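Local coordinates for protein methionine-R-sulfoxide reductase (Neisseria meningitidis, PDB 3MMH) that reduces the free amino acid methionine-R-sulfoxide to methionine, using a GAF-type domain to bind this substrate, at residues A[11-23]-A[142-155]. Residues are numbered along the deposited sequence; the frame is centred on the assembly and turned at random.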
ATOM      1  N   LYS A  11      22.612   8.929  -0.365  1.00 10.97           N
ATOM      2  CA  LYS A  11      21.550   8.470  -1.228  1.00 11.10           C
ATOM      3  C   LYS A  11      21.964   7.383  -2.185  1.00 10.03           C
ATOM      4  O   LYS A  11      21.338   6.331  -2.315  1.00 10.64           O
ATOM      5  CB  LYS A  11      20.930   9.687  -1.957  1.00 10.97           C
ATOM      6  CG  LYS A  11      19.742   9.327  -2.853  1.00 12.09           C
ATOM      7  CD  LYS A  11      19.493  10.383  -3.972  1.00 13.70           C
ATOM      8  CE  LYS A  11      19.172  11.751  -3.486  1.00 14.25           C
ATOM      9  NZ  LYS A  11      18.854  12.597  -4.642  1.00 14.25           N
ATOM     10  N   ALA A  12      23.009   7.646  -2.995  1.00 10.89           N
ATOM     11  CA  ALA A  12      23.459   6.684  -4.006  1.00 11.45           C
ATOM     12  C   ALA A  12      23.889   5.369  -3.335  1.00 10.90           C
ATOM     13  O   ALA A  12      23.517   4.281  -3.821  1.00 11.47           O
ATOM     14  CB  ALA A  12      24.569   7.293  -4.866  1.00 13.01           C
ATOM     15  N   ALA A  13      24.645   5.450  -2.254  1.00 11.36           N
ATOM     16  CA  ALA A  13      25.073   4.258  -1.569  1.00 11.91           C
ATOM     17  C   ALA A  13      23.860   3.475  -1.069  1.00 10.59           C
ATOM     18  O   ALA A  13      23.872   2.249  -1.050  1.00 11.69           O
ATOM     19  CB  ALA A  13      26.046   4.615  -0.426  1.00 13.86           C
ATOM     20  N   LEU A  14      22.814   4.181  -0.586  1.00 10.74           N
ATOM     21  CA  LEU A  14      21.642   3.489  -0.081  1.00 10.50           C
ATOM     22  C   LEU A  14      20.904   2.755  -1.195  1.00 10.03           C
ATOM     23  O   LEU A  14      20.465   1.631  -1.013  1.00 10.47           O
ATOM     24  CB  LEU A  14      20.734   4.456   0.696  1.00 11.02           C
ATOM     25  CG  LEU A  14      19.542   3.796   1.410  1.00 11.11           C
ATOM     26  CD1 LEU A  14      19.949   2.796   2.420  1.00 14.00           C
ATOM     27  CD2 LEU A  14      18.661   4.884   2.037  1.00 12.97           C
ATOM     28  N   TYR A  15      20.772   3.364  -2.369  1.00  9.53           N
ATOM     29  CA  TYR A  15      20.193   2.626  -3.489  1.00  8.84           C
ATOM     30  C   TYR A  15      20.982   1.385  -3.753  1.00 10.81           C
ATOM     31  O   TYR A  15      20.427   0.325  -4.040  1.00 10.41           O
ATOM     32  CB  TYR A  15      20.151   3.492  -4.758  1.00  9.76           C
ATOM     33  CG  TYR A  15      18.974   4.437  -4.858  1.00  9.38           C
ATOM     34  CD1 TYR A  15      17.704   3.905  -5.070  1.00  9.48           C
ATOM     35  CD2 TYR A  15      19.114   5.796  -4.841  1.00  9.60           C
ATOM     36  CE1 TYR A  15      16.621   4.744  -5.265  1.00  9.66           C
ATOM     37  CE2 TYR A  15      18.031   6.651  -5.037  1.00  9.89           C
ATOM     38  CZ  TYR A  15      16.779   6.108  -5.239  1.00  9.77           C
ATOM     39  OH  TYR A  15      15.689   6.903  -5.482  1.00 10.19           O
ATOM     40  N   ARG A  16      22.318   1.446  -3.803  1.00 10.77           N
ATOM     41  CA  ARG A  16      23.110   0.265  -4.083  1.00 11.20           C
ATOM     42  C   ARG A  16      22.906  -0.831  -3.048  1.00 11.57           C
ATOM     43  O   ARG A  16      22.974  -2.013  -3.358  1.00 13.25           O
ATOM     44  CB  ARG A  16      24.596   0.640  -4.191  1.00 13.30           C
ATOM     45  CG  ARG A  16      24.900   1.507  -5.378  1.00 14.43           C
ATOM     46  CD  ARG A  16      26.354   1.719  -5.689  1.00 18.37           C
ATOM     47  NE  ARG A  16      27.040   2.506  -4.694  1.00 23.61           N
ATOM     48  CZ  ARG A  16      27.264   3.820  -4.752  1.00 28.01           C
ATOM     49  NH1 ARG A  16      26.761   4.529  -5.742  1.00 29.75           N
ATOM     50  NH2 ARG A  16      27.960   4.432  -3.770  1.00 33.51           N
ATOM     51  N   GLU A  17      22.685  -0.427  -1.805  1.00 12.35           N
ATOM     52  CA  GLU A  17      22.370  -1.338  -0.718  1.00 13.54           C
ATOM     53  C   GLU A  17      21.013  -1.953  -0.788  1.00 12.45           C
ATOM     54  O   GLU A  17      20.846  -3.143  -0.547  1.00 13.84           O
ATOM     55  CB  GLU A  17      22.596  -0.644   0.638  1.00 14.11           C
ATOM     56  CG  GLU A  17      22.451  -1.441   1.853  1.00 16.42           C
ATOM     57  CD  GLU A  17      22.741  -0.713   3.136  1.00 18.42           C
ATOM     58  OE1 GLU A  17      22.839   0.489   3.146  1.00 20.23           O
ATOM     59  OE2 GLU A  17      22.845  -1.363   4.200  1.00 24.92           O
ATOM     60  N   VAL A  18      20.013  -1.156  -1.170  1.00 11.40           N
ATOM     61  CA  VAL A  18      18.642  -1.520  -1.057  0.60 12.21           C
ATOM     62  C   VAL A  18      18.094  -2.211  -2.319  1.00 11.28           C
ATOM     63  O   VAL A  18      17.265  -3.115  -2.202  1.00 11.92           O
ATOM     64  CB  VAL A  18      17.855  -0.311  -0.698  0.60 15.26           C
ATOM     65  CG1 VAL A  18      16.292  -0.509  -0.892  0.60 14.78           C
ATOM     66  CG2 VAL A  18      18.147   0.013   0.760  0.60 16.57           C
ATOM     67  N   LEU A  19      18.508  -1.800  -3.521  1.00 11.16           N
ATOM     68  CA  LEU A  19      17.936  -2.447  -4.729  1.00 11.39           C
ATOM     69  C   LEU A  19      18.129  -3.952  -4.708  1.00 10.93           C
ATOM     70  O   LEU A  19      17.185  -4.660  -5.057  1.00 10.77           O
ATOM     71  CB  LEU A  19      18.508  -1.880  -6.020  1.00 12.90           C
ATOM     72  CG  LEU A  19      17.713  -0.811  -6.705  1.00 21.55           C
ATOM     73  CD1 LEU A  19      17.213   0.251  -5.923  1.00 24.36           C
ATOM     74  CD2 LEU A  19      18.443  -0.353  -7.934  1.00 23.71           C
ATOM     75  N   PRO A  20      19.282  -4.536  -4.319  1.00 10.34           N
ATOM     76  CA  PRO A  20      19.412  -5.980  -4.349  1.00 11.11           C
ATOM     77  C   PRO A  20      18.505  -6.600  -3.324  1.00 10.97           C
ATOM     78  O   PRO A  20      18.031  -7.736  -3.529  1.00 11.66           O
ATOM     79  CB  PRO A  20      20.897  -6.211  -4.016  1.00 13.45           C
ATOM     80  CG  PRO A  20      21.547  -4.899  -4.388  1.00 15.15           C
ATOM     81  CD  PRO A  20      20.569  -3.865  -4.128  1.00 11.76           C
ATOM     82  N   GLN A  21      18.211  -5.960  -2.206  1.00 10.57           N
ATOM     83  CA  GLN A  21      17.302  -6.462  -1.238  1.00 10.74           C
ATOM     84  C   GLN A  21      15.870  -6.483  -1.750  1.00 10.71           C
ATOM     85  O   GLN A  21      15.167  -7.469  -1.570  1.00 11.89           O
ATOM     86  CB  GLN A  21      17.389  -5.682   0.046  1.00 11.27           C
ATOM     87  CG  GLN A  21      18.750  -5.845   0.742  1.00 12.96           C
ATOM     88  CD  GLN A  21      18.877  -5.089   2.026  1.00 13.51           C
ATOM     89  OE1 GLN A  21      18.241  -5.489   3.029  1.00 15.97           O
ATOM     90  NE2 GLN A  21      19.568  -4.013   2.026  1.00 17.15           N
ATOM     91  N   ILE A  22      15.460  -5.429  -2.425  1.00  9.73           N
ATOM     92  CA  ILE A  22      14.152  -5.423  -3.082  1.00 10.39           C
ATOM     93  C   ILE A  22      14.074  -6.570  -4.107  1.00 10.03           C
ATOM     94  O   ILE A  22      13.088  -7.278  -4.157  1.00 10.92           O
ATOM     95  CB  ILE A  22      13.775  -4.091  -3.755  1.00  9.98           C
ATOM     96  CG1 ILE A  22      13.691  -2.963  -2.716  1.00 10.87           C
ATOM     97  CG2 ILE A  22      12.438  -4.246  -4.537  1.00 11.69           C
ATOM     98  CD1 ILE A  22      13.465  -1.610  -3.244  1.00 12.19           C
ATOM     99  N   GLU A  23      15.127  -6.705  -4.927  1.00 10.57           N
ATOM    100  CA  GLU A  23      15.099  -7.763  -5.926  1.00 11.51           C
ATOM    101  C   GLU A  23      14.873  -9.116  -5.240  1.00 11.06           C
ATOM    102  O   GLU A  23      14.121  -9.949  -5.804  1.00 12.78           O
ATOM    103  CB  GLU A  23      16.418  -7.765  -6.736  1.00 11.24           C
ATOM    104  CG  GLU A  23      16.347  -8.639  -7.972  1.00 13.59           C
ATOM    105  CD  GLU A  23      17.614  -8.713  -8.747  1.00 14.55           C
ATOM    106  OE1 GLU A  23      18.726  -8.588  -8.128  1.00 18.65           O
ATOM    107  OE2 GLU A  23      17.591  -9.077  -9.924  1.00 18.45           O
ATOM    108  N   ASP A 142      16.870  13.591  -8.069  1.00 11.70           N
ATOM    109  CA  ASP A 142      17.820  14.005  -9.048  1.00 12.12           C
ATOM    110  C   ASP A 142      18.250  12.813  -9.921  1.00 12.08           C
ATOM    111  O   ASP A 142      17.549  11.797 -10.005  1.00 12.48           O
ATOM    112  CB  ASP A 142      18.997  14.718  -8.350  1.00 12.86           C
ATOM    113  CG  ASP A 142      19.837  13.822  -7.518  1.00 14.36           C
ATOM    114  OD1 ASP A 142      19.694  12.597  -7.580  1.00 14.16           O
ATOM    115  OD2 ASP A 142      20.690  14.326  -6.760  1.00 18.67           O
ATOM    116  N   GLU A 143      19.387  12.970 -10.611  1.00 12.83           N
ATOM    117  CA  GLU A 143      19.824  11.950 -11.534  1.00 14.23           C
ATOM    118  C   GLU A 143      20.101  10.586 -10.859  1.00 12.13           C
ATOM    119  O   GLU A 143      19.979   9.547 -11.489  1.00 12.71           O
ATOM    120  CB  GLU A 143      21.032  12.416 -12.381  1.00 14.75           C
ATOM    121  CG  GLU A 143      22.338  12.484 -11.669  1.00 18.79           C
ATOM    122  CD  GLU A 143      22.557  13.763 -10.888  1.00 18.03           C
ATOM    123  OE1 GLU A 143      21.627  14.587 -10.792  1.00 18.65           O
ATOM    124  OE2 GLU A 143      23.715  13.887 -10.318  1.00 20.69           O
ATOM    125  N   THR A 144      20.493  10.622  -9.607  1.00 12.38           N
ATOM    126  CA  THR A 144      20.711   9.370  -8.868  1.00 11.92           C
ATOM    127  C   THR A 144      19.401   8.613  -8.739  1.00 11.69           C
ATOM    128  O   THR A 144      19.319   7.411  -8.969  1.00 11.49           O
ATOM    129  CB  THR A 144      21.328   9.649  -7.491  1.00 13.04           C
ATOM    130  OG1 THR A 144      22.614  10.265  -7.685  1.00 16.76           O
ATOM    131  CG2 THR A 144      21.504   8.451  -6.649  1.00 13.28           C
ATOM    132  N   ASP A 145      18.343   9.343  -8.358  1.00 10.81           N
ATOM    133  CA  ASP A 145      17.025   8.689  -8.259  1.00 10.03           C
ATOM    134  C   ASP A 145      16.546   8.176  -9.635  1.00 10.10           C
ATOM    135  O   ASP A 145      16.027   7.117  -9.771  1.00 10.43           O
ATOM    136  CB  ASP A 145      15.983   9.677  -7.687  1.00 10.25           C
ATOM    137  CG  ASP A 145      16.442  10.178  -6.372  1.00 10.35           C
ATOM    138  OD1 ASP A 145      16.277   9.483  -5.314  1.00 10.51           O
ATOM    139  OD2 ASP A 145      16.981  11.326  -6.316  1.00 11.28           O
ATOM    140  N   ALA A 146      16.754   9.002 -10.683  1.00 10.65           N
ATOM    141  CA  ALA A 146      16.318   8.567 -12.008  1.00 11.46           C
ATOM    142  C   ALA A 146      17.035   7.289 -12.373  1.00 11.13           C
ATOM    143  O   ALA A 146      16.442   6.352 -12.910  1.00 11.63           O
ATOM    144  CB  ALA A 146      16.552   9.688 -13.020  1.00 12.48           C
ATOM    145  N   LEU A 147      18.348   7.206 -12.181  1.00 11.45           N
ATOM    146  CA  LEU A 147      19.109   6.024 -12.548  0.70 11.41           C
ATOM    147  C   LEU A 147      18.612   4.782 -11.782  1.00 10.20           C
ATOM    148  O   LEU A 147      18.283   3.755 -12.372  1.00 10.93           O
ATOM    149  CB  LEU A 147      20.604   6.238 -12.306  0.70 13.19           C
ATOM    150  CG  LEU A 147      21.499   5.062 -12.736  0.70 13.96           C
ATOM    151  CD1 LEU A 147      21.690   5.147 -14.263  0.70 14.24           C
ATOM    152  CD2 LEU A 147      22.875   5.136 -12.029  0.70 14.26           C
ATOM    153  N   TYR A 148      18.599   4.869 -10.472  1.00 10.97           N
ATOM    154  CA  TYR A 148      18.296   3.709  -9.657  1.00 10.12           C
ATOM    155  C   TYR A 148      16.851   3.336  -9.603  1.00 10.14           C
ATOM    156  O   TYR A 148      16.529   2.142  -9.661  1.00 10.61           O
ATOM    157  CB  TYR A 148      18.901   3.881  -8.256  1.00 10.86           C
ATOM    158  CG  TYR A 148      20.399   3.743  -8.274  1.00 12.25           C
ATOM    159  CD1 TYR A 148      21.039   2.571  -8.682  1.00 13.88           C
ATOM    160  CD2 TYR A 148      21.220   4.749  -7.756  1.00 13.20           C
ATOM    161  CE1 TYR A 148      22.432   2.490  -8.673  1.00 15.30           C
ATOM    162  CE2 TYR A 148      22.602   4.607  -7.726  1.00 14.43           C
ATOM    163  CZ  TYR A 148      23.197   3.495  -8.226  1.00 14.43           C
ATOM    164  OH  TYR A 148      24.593   3.388  -8.199  1.00 18.69           O
ATOM    165  N   LEU A 149      15.929   4.294  -9.635  1.00  9.66           N
ATOM    166  CA  LEU A 149      14.511   3.907  -9.766  1.00  9.98           C
ATOM    167  C   LEU A 149      14.241   3.394 -11.150  1.00  9.07           C
ATOM    168  O   LEU A 149      13.360   2.535 -11.319  1.00 10.07           O
ATOM    169  CB  LEU A 149      13.572   5.053  -9.389  1.00  9.61           C
ATOM    170  CG  LEU A 149      13.640   5.484  -7.907  1.00  9.56           C
ATOM    171  CD1 LEU A 149      12.863   6.757  -7.698  1.00 10.91           C
ATOM    172  CD2 LEU A 149      13.141   4.351  -6.992  1.00 10.89           C
ATOM    173  N   GLY A 150      14.990   3.817 -12.177  1.00 10.58           N
ATOM    174  CA  GLY A 150      14.876   3.164 -13.473  1.00 11.31           C
ATOM    175  C   GLY A 150      15.321   1.732 -13.456  1.00 10.96           C
ATOM    176  O   GLY A 150      14.663   0.876 -14.083  1.00 12.88           O
ATOM    177  N   GLU A 151      16.371   1.424 -12.719  1.00 11.62           N
ATOM    178  CA  GLU A 151      16.772   0.017 -12.589  1.00 12.44           C
ATOM    179  C   GLU A 151      15.756  -0.766 -11.775  1.00 11.17           C
ATOM    180  O   GLU A 151      15.486  -1.922 -12.102  1.00 11.89           O
ATOM    181  CB  GLU A 151      18.148  -0.044 -11.906  1.00 14.30           C
ATOM    182  CG  GLU A 151      19.334   0.456 -12.734  1.00 20.02           C
ATOM    183  CD  GLU A 151      19.411  -0.218 -14.101  0.80 23.84           C
ATOM    184  OE1 GLU A 151      19.299  -1.443 -14.168  0.80 31.72           O
ATOM    185  OE2 GLU A 151      19.449   0.524 -15.100  0.80 34.95           O
ATOM    186  N   LEU A 152      15.156  -0.183 -10.754  1.00 10.44           N
ATOM    187  CA  LEU A 152      14.107  -0.814 -10.008  1.00 10.46           C
ATOM    188  C   LEU A 152      12.903  -1.129 -10.936  1.00 10.10           C
ATOM    189  O   LEU A 152      12.288  -2.201 -10.822  1.00 10.34           O
ATOM    190  CB  LEU A 152      13.676   0.035  -8.841  1.00 10.20           C
ATOM    191  CG  LEU A 152      12.532  -0.565  -8.003  1.00 11.25           C
ATOM    192  CD1 LEU A 152      12.858  -1.945  -7.469  1.00 12.69           C
ATOM    193  CD2 LEU A 152      12.238   0.414  -6.837  1.00 12.68           C
ATOM    194  N   ALA A 153      12.555  -0.192 -11.793  1.00  9.80           N
ATOM    195  CA  ALA A 153      11.477  -0.402 -12.750  1.00 11.26           C
ATOM    196  C   ALA A 153      11.684  -1.657 -13.569  1.00 10.89           C
ATOM    197  O   ALA A 153      10.792  -2.452 -13.773  1.00 12.49           O
ATOM    198  CB  ALA A 153      11.176   0.830 -13.624  1.00 12.45           C
ATOM    199  N   LYS A 154      12.942  -1.878 -14.012  1.00 11.99           N
ATOM    200  CA  LYS A 154      13.201  -3.101 -14.778  0.55 12.80           C
ATOM    201  C   LYS A 154      13.114  -4.386 -13.938  1.00 13.11           C
ATOM    202  O   LYS A 154      12.604  -5.403 -14.432  1.00 13.31           O
ATOM    203  CB  LYS A 154      14.558  -2.978 -15.498  0.55 13.58           C
ATOM    204  CG  LYS A 154      14.596  -1.830 -16.478  0.55 17.53           C
ATOM    205  CD  LYS A 154      15.893  -1.647 -17.234  0.55 22.39           C
ATOM    206  CE  LYS A 154      15.695  -0.780 -18.481  0.55 24.53           C
ATOM    207  NZ  LYS A 154      15.549   0.690 -18.207  0.55 24.96           N
ATOM    208  N   ILE A 155      13.542  -4.334 -12.697  1.00 12.61           N
ATOM    209  CA  ILE A 155      13.334  -5.440 -11.778  1.00 12.81           C
ATOM    210  C   ILE A 155      11.862  -5.772 -11.639  1.00 11.73           C
ATOM    211  O   ILE A 155      11.429  -6.919 -11.718  1.00 12.80           O
ATOM    212  CB  ILE A 155      13.966  -5.111 -10.398  1.00 13.19           C
ATOM    213  CG1 ILE A 155      15.493  -5.133 -10.477  1.00 16.58           C
ATOM    214  CG2 ILE A 155      13.450  -6.010  -9.280  1.00 14.50           C
ATOM    215  CD1 ILE A 155      16.199  -4.444  -9.256  1.00 19.13           C
TER
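From the level of A12 and T144 to that of E23 and I155, helices 11-23 and 143-155 run side by side in the same direction, their axes 7° apart and 10.0 Å from each other at closest approach. Y15 and Y148 fill the middle as reciprocal knobs-into-holes: Y15 enters the space among T144, D145, Y148 and L149, and Y148 the one among A12, Y15, R16 and L19. Y148 CB lies over one face of the Y15 ring, 3.6 Å from its centroid, a CH-pi contact. The ring planes differ by only 25°, yet the rings are displaced so far that there is little face-to-face overlap. Beyond the ring, Y15 OH donates to D145 OD1 at 2.7 Å, meeting the anti lone pair of that oxygen, with L149 CG close beside the hydroxyl.

The other carboxylate oxygen, D145 OD2, is gripped twice. K11 NZ forms a salt bridge to it from the syn side at 2.8 Å, the lysine chain bending at chi3 (-61°), while D142 N donates on the anti side. D142 is the N-cap of helix 143-155: its OD1 accepts from T144 N, the other half of a capping box, and takes the weaker second arm of the K11 salt-bridge network. Held through both oxygens, by Y15 OH, K11 NZ and D142 N, the D145 carboxylate has its rotation fixed; D145, with Q140, also belongs to a magnesium site. At the outer margin R16 NH1 makes a weak, nearly straight bond to Y148 OH. Further along, L19 CD2 packs on Y148 and E151, I22 CG2 meets L152 CD1 at 3.8 Å, and E23 rests on I155.

Helix 32-47 packs against both helices, T39 and V42 on I22 and L43 on L152, and its last residue, F47, meets the Y15 ring. D145, L149 and A153 lean on strand 115-123 at I117 and V119, so neighbouring sides of helix 143-155 meet helix 11-23 and the GAF sheet.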